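Local coordinates for citrate synthase (Pyrobaculum aerophilum, PDB 2IBP), which probably catalyses the condensation of oxaloacetate with acetyl-CoA and water to give citrate and CoA, a reaction of the tricarboxylic acid cycle, at residues T76-E79 against L80-I84; I84-M87 against K88-E92; R49-I53 against E54-R58. One frame throughout, in Å; residues are numbered along the deposited sequence.

Contact 3 comes first along the chain: strand 51-52, an outer strand, within this chain, of a small antiparallel sheet, passes straight into helix 53-59. Helix 62-71 follows, and side chains of all three contacts touch it. Contact 1 then starts helix 77-90 at its cap, and contact 2 continues along the same helix from I84, the residue they share. Each contact joins two consecutive segments through residues a few positions apart, so none closes a long loop; contact 3 lies wholly before the other two, and nothing nests or crosses. Contact 2 reaches helix 141-169, whereas contacts 1 and 3, their centres about 19 Å apart, both meet residues near the C terminus of the second subunit.

Contact 1. Residues T76-E79 against L80-I84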
loop_
_atom_site.group_PDB
_atom_site.type_symbol
_atom_site.label_atom_id
_atom_site.label_comp_id
_atom_site.label_asym_id
_atom_site.label_seq_id
_atom_site.Cartn_x
_atom_site.Cartn_y
_atom_site.Cartn_z
ATOM N N THR A 76 -19.437 -26.937 -5.302
ATOM C CA THR A 76 -20.068 -28.122 -5.868
ATOM C C THR A 76 -19.418 -28.333 -7.247
ATOM O O THR A 76 -18.680 -27.465 -7.748
ATOM C CB THR A 76 -21.574 -27.914 -6.083
ATOM O OG1 THR A 76 -21.766 -26.864 -7.038
ATOM C CG2 THR A 76 -22.271 -27.568 -4.771
ATOM N N LYS A 77 -19.671 -29.484 -7.858
ATOM C CA LYS A 77 -19.135 -29.756 -9.178
ATOM C C LYS A 77 -19.454 -28.616 -10.149
ATOM O O LYS A 77 -18.566 -28.124 -10.867
ATOM C CB LYS A 77 -19.696 -31.082 -9.700
ATOM C CG LYS A 77 -19.210 -31.487 -11.086
ATOM C CD LYS A 77 -19.773 -32.857 -11.463
ATOM C CE LYS A 77 -19.303 -33.323 -12.838
ATOM N NZ LYS A 77 -19.830 -32.463 -13.932
ATOM N N ARG A 78 -20.712 -28.174 -10.166
ATOM C CA ARG A 78 -21.117 -27.125 -11.082
ATOM C C ARG A 78 -20.405 -25.810 -10.794
ATOM O O ARG A 78 -19.954 -25.125 -11.705
ATOM C CB ARG A 78 -22.636 -26.938 -11.071
ATOM C CG ARG A 78 -23.127 -25.837 -12.006
ATOM C CD ARG A 78 -24.559 -26.084 -12.483
ATOM N NE ARG A 78 -25.524 -26.247 -11.395
ATOM C CZ ARG A 78 -26.272 -25.268 -10.884
ATOM N NH1 ARG A 78 -26.166 -24.022 -11.339
ATOM N NH2 ARG A 78 -27.127 -25.536 -9.903
ATOM N N GLU A 79 -20.321 -25.467 -9.516
ATOM C CA GLU A 79 -19.673 -24.227 -9.097
ATOM C C GLU A 79 -18.209 -24.212 -9.491
ATOM O O GLU A 79 -17.707 -23.206 -10.001
ATOM C CB GLU A 79 -19.790 -24.060 -7.593
ATOM C CG GLU A 79 -21.179 -23.616 -7.176
ATOM C CD GLU A 79 -21.378 -23.649 -5.690
ATOM O OE1 GLU A 79 -20.654 -24.393 -4.997
ATOM O OE2 GLU A 79 -22.306 -22.957 -5.214
ATOM N N LEU A 80 -17.555 -25.354 -9.337
ATOM C CA LEU A 80 -16.134 -25.427 -9.664
ATOM C C LEU A 80 -15.927 -25.312 -11.164
ATOM O O LEU A 80 -15.081 -24.552 -11.619
ATOM C CB LEU A 80 -15.504 -26.694 -9.105
ATOM C CG LEU A 80 -13.988 -26.772 -9.300
ATOM C CD1 LEU A 80 -13.311 -25.533 -8.685
ATOM C CD2 LEU A 80 -13.440 -28.050 -8.709
ATOM N N GLU A 81 -16.739 -26.037 -11.938
ATOM C CA GLU A 81 -16.667 -25.959 -13.392
ATOM C C GLU A 81 -16.862 -24.520 -13.873
ATOM O O GLU A 81 -16.093 -24.017 -14.697
ATOM C CB GLU A 81 -17.721 -26.869 -14.032
ATOM C CG GLU A 81 -17.399 -28.338 -13.916
ATOM C CD GLU A 81 -18.534 -29.236 -14.387
ATOM O OE1 GLU A 81 -19.650 -28.725 -14.637
ATOM O OE2 GLU A 81 -18.313 -30.464 -14.462
ATOM N N ASP A 82 -17.895 -23.854 -13.366
ATOM C CA ASP A 82 -18.179 -22.479 -13.755
ATOM C C ASP A 82 -17.045 -21.529 -13.351
ATOM O O ASP A 82 -16.661 -20.644 -14.109
ATOM C CB ASP A 82 -19.507 -22.006 -13.173
ATOM C CG ASP A 82 -20.700 -22.756 -13.756
ATOM O OD1 ASP A 82 -20.525 -23.458 -14.779
ATOM O OD2 ASP A 82 -21.811 -22.607 -13.196
ATOM N N TYR A 83 -16.535 -21.712 -12.140
ATOM C CA TYR A 83 -15.427 -20.899 -11.619
ATOM C C TYR A 83 -14.175 -21.074 -12.493
ATOM O O TYR A 83 -13.513 -20.089 -12.882
ATOM C CB TYR A 83 -15.138 -21.332 -10.183
ATOM C CG TYR A 83 -13.947 -20.656 -9.541
ATOM C CD1 TYR A 83 -14.054 -19.378 -9.029
ATOM C CD2 TYR A 83 -12.793 -21.371 -9.271
ATOM C CE1 TYR A 83 -12.965 -18.772 -8.390
ATOM C CE2 TYR A 83 -11.704 -20.782 -8.652
ATOM C CZ TYR A 83 -11.802 -19.493 -8.201
ATOM O OH TYR A 83 -10.743 -18.906 -7.520
ATOM N N ILE A 84 -13.834 -22.323 -12.762
ATOM C CA ILE A 84 -12.671 -22.614 -13.595
ATOM C C ILE A 84 -12.811 -21.935 -14.947
ATOM O O ILE A 84 -11.875 -21.299 -15.429
ATOM C CB ILE A 84 -12.450 -24.122 -13.718
ATOM C CG1 ILE A 84 -11.905 -24.664 -12.384
ATOM C CG2 ILE A 84 -11.541 -24.434 -14.879
ATOM C CD1 ILE A 84 -11.710 -26.157 -12.347
#
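K77 and E81, one helical turn apart, are joined by a salt bridge with K77 NZ 2.6 Å from E81 OE2. The lysine chain runs extended as far as CE and bends only at its last torsion (chi4 -66°), which swings the ammonium group across to the glutamate. NZ meets OE2 on its syn side, 26° out of the carboxylate plane. Long, flexible, oppositely charged chains suit this exposed side of the helix. One residue further on, R78 and D82 run alongside each other, less intimately: R78 CG comes to 3.7 Å from D82 OD2, while the arginine bends at chi3 and its NH1 stays 4.9 Å from OD2. At most a weak attraction through space would act there.

Ahead of these pairs, T76 holds the helix start. Its OG1 accepts from E79 N at 3.2 Å, and E79 OE1 returns the bond, accepting from T76 N at 2.8 Å. E79 can do this because its CG lies beside its own backbone N (chi1 -76°), sending the carboxylate back toward the cap; its OE2 pairs with R73. From L80 onward the amides use carbonyls four residues back, starting with T76 O. L80 packs on L406 of the second subunit, and Y83 sets its ring edge-to-face with Y67 of helix 62-71. The reciprocal T76–E79 bonds are those of a capping box at a helix N terminus.

Contact 2. Residues I84-M87 against K88-E92; sequences INRM and KKYRE
The later turns of helix 77-90 carry this contact, in which I84 meets K88 and R86 meets Y90 with the i to i+4 spacing of an alpha-helix. I84 and K88 run alongside each other in the same direction, and I84 CG2 touches K88 CE at 3.8 Å. Lysine suits this place because its methylene chain can lie against the isoleucine while its ammonium reaches onward to polar partners: D179 O, by a weak hydrogen bond, and a water that accepts from K88 NZ at 2.9 Å and donates to N85 OD1, also at 2.9 Å, so bridging the two side chains.

The tyrosine folds back over the preceding turn, since its CG sits beside its own backbone N (chi1 -59°). R86 O thereby comes over one face of the Y90 ring, 3.1 Å above the plane and toward the rim, while also accepting from Y90 N at 2.9 Å. R86 CB rests 3.8 Å from Y90 CE2, and the guanidinium and ring planes are 55° apart. R91 stretches the other way: its CG approaches M87 O at 3.3 Å, and K88 CG lies over the centre of one face of its guanidinium.

Helix 141-169 packs against this part, with M87 on V155, Y90 on K153 and R86 NE bridged to E152. R91 NH2 bonds to L181 O, and on the side of helix 62-71, I84 touches E63 and R86 touches Y71.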
loop_
_atom_site.group_PDB
_atom_site.type_symbol
_atom_site.label_atom_id
_atom_site.label_comp_id
_atom_site.label_asym_id
_atom_site.label_seq_id
_atom_site.Cartn_x
_atom_site.Cartn_y
_atom_site.Cartn_z
ATOM N N ILE A 84 -13.834 -22.323 -12.762
ATOM C CA ILE A 84 -12.671 -22.614 -13.595
ATOM C C ILE A 84 -12.811 -21.935 -14.947
ATOM O O ILE A 84 -11.875 -21.299 -15.429
ATOM C CB ILE A 84 -12.450 -24.122 -13.718
ATOM C CG1 ILE A 84 -11.905 -24.664 -12.384
ATOM C CG2 ILE A 84 -11.541 -24.434 -14.879
ATOM C CD1 ILE A 84 -11.710 -26.157 -12.347
ATOM N N ASN A 85 -14.007 -21.992 -15.535
ATOM C CA ASN A 85 -14.228 -21.337 -16.819
ATOM C C ASN A 85 -14.129 -19.818 -16.754
ATOM O O ASN A 85 -13.586 -19.201 -17.652
ATOM C CB ASN A 85 -15.571 -21.740 -17.392
ATOM C CG ASN A 85 -15.515 -23.068 -18.116
ATOM O OD1 ASN A 85 -14.461 -23.473 -18.606
ATOM N ND2 ASN A 85 -16.665 -23.722 -18.248
ATOM N N ARG A 86 -14.614 -19.217 -15.673
ATOM C CA ARG A 86 -14.510 -17.775 -15.518
ATOM C C ARG A 86 -13.046 -17.395 -15.379
ATOM O O ARG A 86 -12.566 -16.483 -16.041
ATOM C CB ARG A 86 -15.287 -17.271 -14.289
ATOM C CG ARG A 86 -16.802 -17.376 -14.417
ATOM C CD ARG A 86 -17.504 -16.597 -13.306
ATOM N NE ARG A 86 -17.149 -17.032 -11.955
ATOM C CZ ARG A 86 -17.782 -17.972 -11.273
ATOM N NH1 ARG A 86 -18.750 -18.688 -11.858
ATOM N NH2 ARG A 86 -17.395 -18.267 -10.047
ATOM N N MET A 87 -12.325 -18.150 -14.559
ATOM C CA MET A 87 -10.905 -17.871 -14.335
ATOM C C MET A 87 -10.146 -17.973 -15.654
ATOM O O MET A 87 -9.342 -17.122 -15.969
ATOM C CB MET A 87 -10.326 -18.818 -13.272
ATOM C CG MET A 87 -11.043 -18.711 -11.936
ATOM S SD MET A 87 -10.654 -17.160 -11.141
ATOM C CE MET A 87 -9.090 -17.732 -10.475
ATOM N N LYS A 88 -10.444 -18.986 -16.458
ATOM C CA LYS A 88 -9.775 -19.127 -17.746
ATOM C C LYS A 88 -10.016 -17.915 -18.639
ATOM O O LYS A 88 -9.103 -17.455 -19.329
ATOM C CB LYS A 88 -10.203 -20.420 -18.429
ATOM C CG LYS A 88 -9.552 -21.626 -17.840
ATOM C CD LYS A 88 -10.114 -22.911 -18.391
ATOM C CE LYS A 88 -9.319 -24.084 -17.889
ATOM N NZ LYS A 88 -9.816 -25.356 -18.458
ATOM N N LYS A 89 -11.258 -17.430 -18.665
ATOM C CA LYS A 89 -11.626 -16.261 -19.450
ATOM C C LYS A 89 -10.888 -15.016 -18.933
ATOM O O LYS A 89 -10.510 -14.141 -19.709
ATOM C CB LYS A 89 -13.131 -16.013 -19.353
ATOM C CG LYS A 89 -13.631 -14.862 -20.207
ATOM C CD LYS A 89 -15.143 -14.666 -20.066
ATOM C CE LYS A 89 -15.527 -14.235 -18.649
ATOM N NZ LYS A 89 -16.983 -13.929 -18.522
ATOM N N TYR A 90 -10.682 -14.955 -17.626
ATOM C CA TYR A 90 -10.038 -13.791 -17.033
ATOM C C TYR A 90 -8.529 -13.754 -17.144
ATOM O O TYR A 90 -7.930 -12.712 -16.890
ATOM C CB TYR A 90 -10.367 -13.688 -15.548
ATOM C CG TYR A 90 -11.823 -13.572 -15.220
ATOM C CD1 TYR A 90 -12.680 -12.844 -16.027
ATOM C CD2 TYR A 90 -12.296 -14.034 -14.010
ATOM C CE1 TYR A 90 -14.019 -12.723 -15.692
ATOM C CE2 TYR A 90 -13.606 -13.886 -13.649
ATOM C CZ TYR A 90 -14.460 -13.226 -14.485
ATOM O OH TYR A 90 -15.775 -13.112 -14.116
ATOM N N ARG A 91 -7.898 -14.862 -17.509
ATOM C CA ARG A 91 -6.434 -14.902 -17.538
ATOM C C ARG A 91 -5.784 -13.841 -18.398
ATOM O O ARG A 91 -4.719 -13.324 -18.050
ATOM C CB ARG A 91 -5.934 -16.262 -18.014
ATOM C CG ARG A 91 -6.239 -17.372 -17.085
ATOM C CD ARG A 91 -5.795 -18.668 -17.707
ATOM N NE ARG A 91 -6.070 -19.797 -16.837
ATOM C CZ ARG A 91 -5.933 -21.068 -17.202
ATOM N NH1 ARG A 91 -5.613 -21.371 -18.450
ATOM N NH2 ARG A 91 -6.173 -22.028 -16.337
ATOM N N GLU A 92 -6.353 -13.554 -19.557
ATOM C CA GLU A 92 -5.728 -12.619 -20.485
ATOM C C GLU A 92 -5.799 -11.199 -19.948
ATOM O O GLU A 92 -6.747 -10.846 -19.242
ATOM C CB GLU A 92 -6.376 -12.693 -21.862
ATOM C CG GLU A 92 -5.713 -11.843 -22.932
ATOM C CD GLU A 92 -4.239 -12.150 -23.154
ATOM O OE1 GLU A 92 -3.922 -12.870 -24.124
ATOM O OE2 GLU A 92 -3.396 -11.717 -22.341
HETATM O O HOH W 1 -12.709 -25.742 -18.254
#

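Contact 3. Residues R49-I53 against E54-R58; sequences RGYRI and EELAR
The backbone changes from strand to helix between R52 and I53: psi drops from 140° at the arginine to -36° at the isoleucine. R52, at the N-cap position, turns its carbonyl into the first helical turn, where R52 O accepts from L56 N at 3.2 Å, in the carbonyl plane, and weakly from E55 N at 3.1 Å. I53 O takes a straighter bond from A57 N, 2.8 Å long. At the cap, R52 and E54 form a loose salt bridge. E54 bends at chi2 (80°), turning its carboxylate back so that OE1 stands 3.3 Å from R52 NE, a weak bond with the two flat groups almost perpendicular. R52 also occupies a second conformation, so this pairing may be only part-time. A water at the edge of the guanidinium joins in, donating to E54 OE2 at 2.6 Å and accepting weakly from R52 NH1. Were E54 an alanine, R52 would probably lose this charged partner and the water its acceptor, leaving the guanidinium freer to turn.

Here an outer strand, within this chain, of a three-stranded antiparallel sheet leads directly into helix 53-59. On the buried side, Y51 CB packs on L56 CD2 at 3.9 Å, and the apolar leucine continues onto V65 and L68 of helix 62-71. The buried I53 packs on I209 and L210 of helix 198-210, apolar surroundings that suit isoleucine. E55 OE1 and R58 NH1 make a salt bridge of 3.1 Å. A57, with only a methyl group, touches L206 of helix 198-210 and I301 of helix 297-313.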
loop_
_atom_site.group_PDB
_atom_site.type_symbol
_atom_site.label_atom_id
_atom_site.label_comp_id
_atom_site.label_asym_id
_atom_site.label_seq_id
_atom_site.Cartn_x
_atom_site.Cartn_y
_atom_site.Cartn_z
ATOM N N ARG A 49 -10.133 -21.917 5.979
ATOM C CA ARG A 49 -11.591 -22.030 6.064
ATOM C C ARG A 49 -12.020 -23.336 6.763
ATOM O O ARG A 49 -13.014 -23.968 6.372
ATOM C CB ARG A 49 -12.205 -21.947 4.669
ATOM C CG ARG A 49 -11.944 -20.655 3.914
ATOM C CD ARG A 49 -12.611 -19.474 4.544
ATOM N NE ARG A 49 -12.668 -18.345 3.621
ATOM C CZ ARG A 49 -13.275 -17.194 3.891
ATOM N NH1 ARG A 49 -13.829 -17.005 5.080
ATOM N NH2 ARG A 49 -13.333 -16.246 2.983
ATOM N N GLY A 50 -11.283 -23.723 7.796
ATOM C CA GLY A 50 -11.600 -24.926 8.574
ATOM C C GLY A 50 -10.963 -26.228 8.121
ATOM O O GLY A 50 -11.051 -27.223 8.823
ATOM N N TYR A 51 -10.373 -26.236 6.923
ATOM C CA TYR A 51 -9.720 -27.438 6.384
ATOM C C TYR A 51 -8.219 -27.454 6.585
ATOM O O TYR A 51 -7.542 -26.477 6.279
ATOM C CB TYR A 51 -10.006 -27.569 4.887
ATOM C CG TYR A 51 -11.456 -27.764 4.573
ATOM C CD1 TYR A 51 -11.998 -29.036 4.512
ATOM C CD2 TYR A 51 -12.298 -26.685 4.376
ATOM C CE1 TYR A 51 -13.329 -29.225 4.224
ATOM C CE2 TYR A 51 -13.634 -26.863 4.087
ATOM C CZ TYR A 51 -14.140 -28.140 4.035
ATOM O OH TYR A 51 -15.471 -28.353 3.754
ATOM N N ARG A 52 -7.674 -28.567 7.077
ATOM C CA ARG A 52 -6.233 -28.673 7.272
ATOM C C ARG A 52 -5.496 -28.622 5.943
ATOM O O ARG A 52 -5.940 -29.201 4.945
ATOM C CB ARG A 52 -5.876 -29.963 8.013
ATOM C CG ARG A 52 -6.323 -29.965 9.457
ATOM C CD ARG A 52 -5.747 -31.132 10.236
ATOM N NE ARG A 52 -4.289 -31.089 10.290
ATOM C CZ ARG A 52 -3.541 -31.960 10.960
ATOM N NH1 ARG A 52 -2.223 -31.855 10.927
ATOM N NH2 ARG A 52 -4.108 -32.946 11.646
ATOM N N ILE A 53 -4.364 -27.928 5.937
ATOM C CA ILE A 53 -3.573 -27.806 4.729
ATOM C C ILE A 53 -3.146 -29.158 4.170
ATOM O O ILE A 53 -3.089 -29.314 2.944
ATOM C CB ILE A 53 -2.337 -26.892 4.924
ATOM C CG1 ILE A 53 -1.769 -26.452 3.574
ATOM C CG2 ILE A 53 -1.280 -27.581 5.797
ATOM C CD1 ILE A 53 -2.707 -25.586 2.776
ATOM N N GLU A 54 -2.843 -30.125 5.034
ATOM C CA GLU A 54 -2.467 -31.465 4.542
ATOM C C GLU A 54 -3.559 -32.048 3.645
ATOM O O GLU A 54 -3.274 -32.639 2.598
ATOM C CB GLU A 54 -2.223 -32.453 5.688
ATOM C CG GLU A 54 -0.995 -32.193 6.492
ATOM C CD GLU A 54 -1.172 -31.094 7.512
ATOM O OE1 GLU A 54 -2.326 -30.629 7.737
ATOM O OE2 GLU A 54 -0.147 -30.743 8.131
ATOM N N GLU A 55 -4.811 -31.915 4.073
ATOM C CA GLU A 55 -5.933 -32.465 3.316
ATOM C C GLU A 55 -6.092 -31.752 1.978
ATOM O O GLU A 55 -6.343 -32.372 0.953
ATOM C CB GLU A 55 -7.223 -32.345 4.124
ATOM C CG GLU A 55 -7.198 -33.105 5.431
ATOM C CD GLU A 55 -7.027 -34.599 5.234
ATOM O OE1 GLU A 55 -7.420 -35.112 4.161
ATOM O OE2 GLU A 55 -6.512 -35.259 6.163
ATOM N N LEU A 56 -5.956 -30.423 1.990
ATOM C CA LEU A 56 -6.080 -29.655 0.770
ATOM C C LEU A 56 -4.929 -29.931 -0.187
ATOM O O LEU A 56 -5.141 -30.083 -1.389
ATOM C CB LEU A 56 -6.152 -28.171 1.085
ATOM C CG LEU A 56 -7.349 -27.752 1.939
ATOM C CD1 LEU A 56 -7.285 -26.248 2.308
ATOM C CD2 LEU A 56 -8.671 -28.078 1.213
ATOM N N ALA A 57 -3.711 -30.016 0.339
ATOM C CA ALA A 57 -2.569 -30.328 -0.512
ATOM C C ALA A 57 -2.709 -31.724 -1.126
ATOM O O ALA A 57 -2.377 -31.938 -2.294
ATOM C CB ALA A 57 -1.293 -30.241 0.270
ATOM N N ARG A 58 -3.268 -32.649 -0.358
ATOM C CA ARG A 58 -3.432 -34.018 -0.832
ATOM C C ARG A 58 -4.566 -34.158 -1.854
ATOM O O ARG A 58 -4.401 -34.791 -2.900
ATOM C CB ARG A 58 -3.711 -34.924 0.376
ATOM C CG ARG A 58 -3.929 -36.376 0.041
ATOM C CD ARG A 58 -4.257 -37.198 1.287
ATOM N NE ARG A 58 -3.206 -37.113 2.305
ATOM C CZ ARG A 58 -3.326 -36.518 3.492
ATOM N NH1 ARG A 58 -4.488 -36.020 3.891
ATOM N NH2 ARG A 58 -2.291 -36.490 4.323
HETATM O O HOH W 2 0.188 -30.525 10.706
#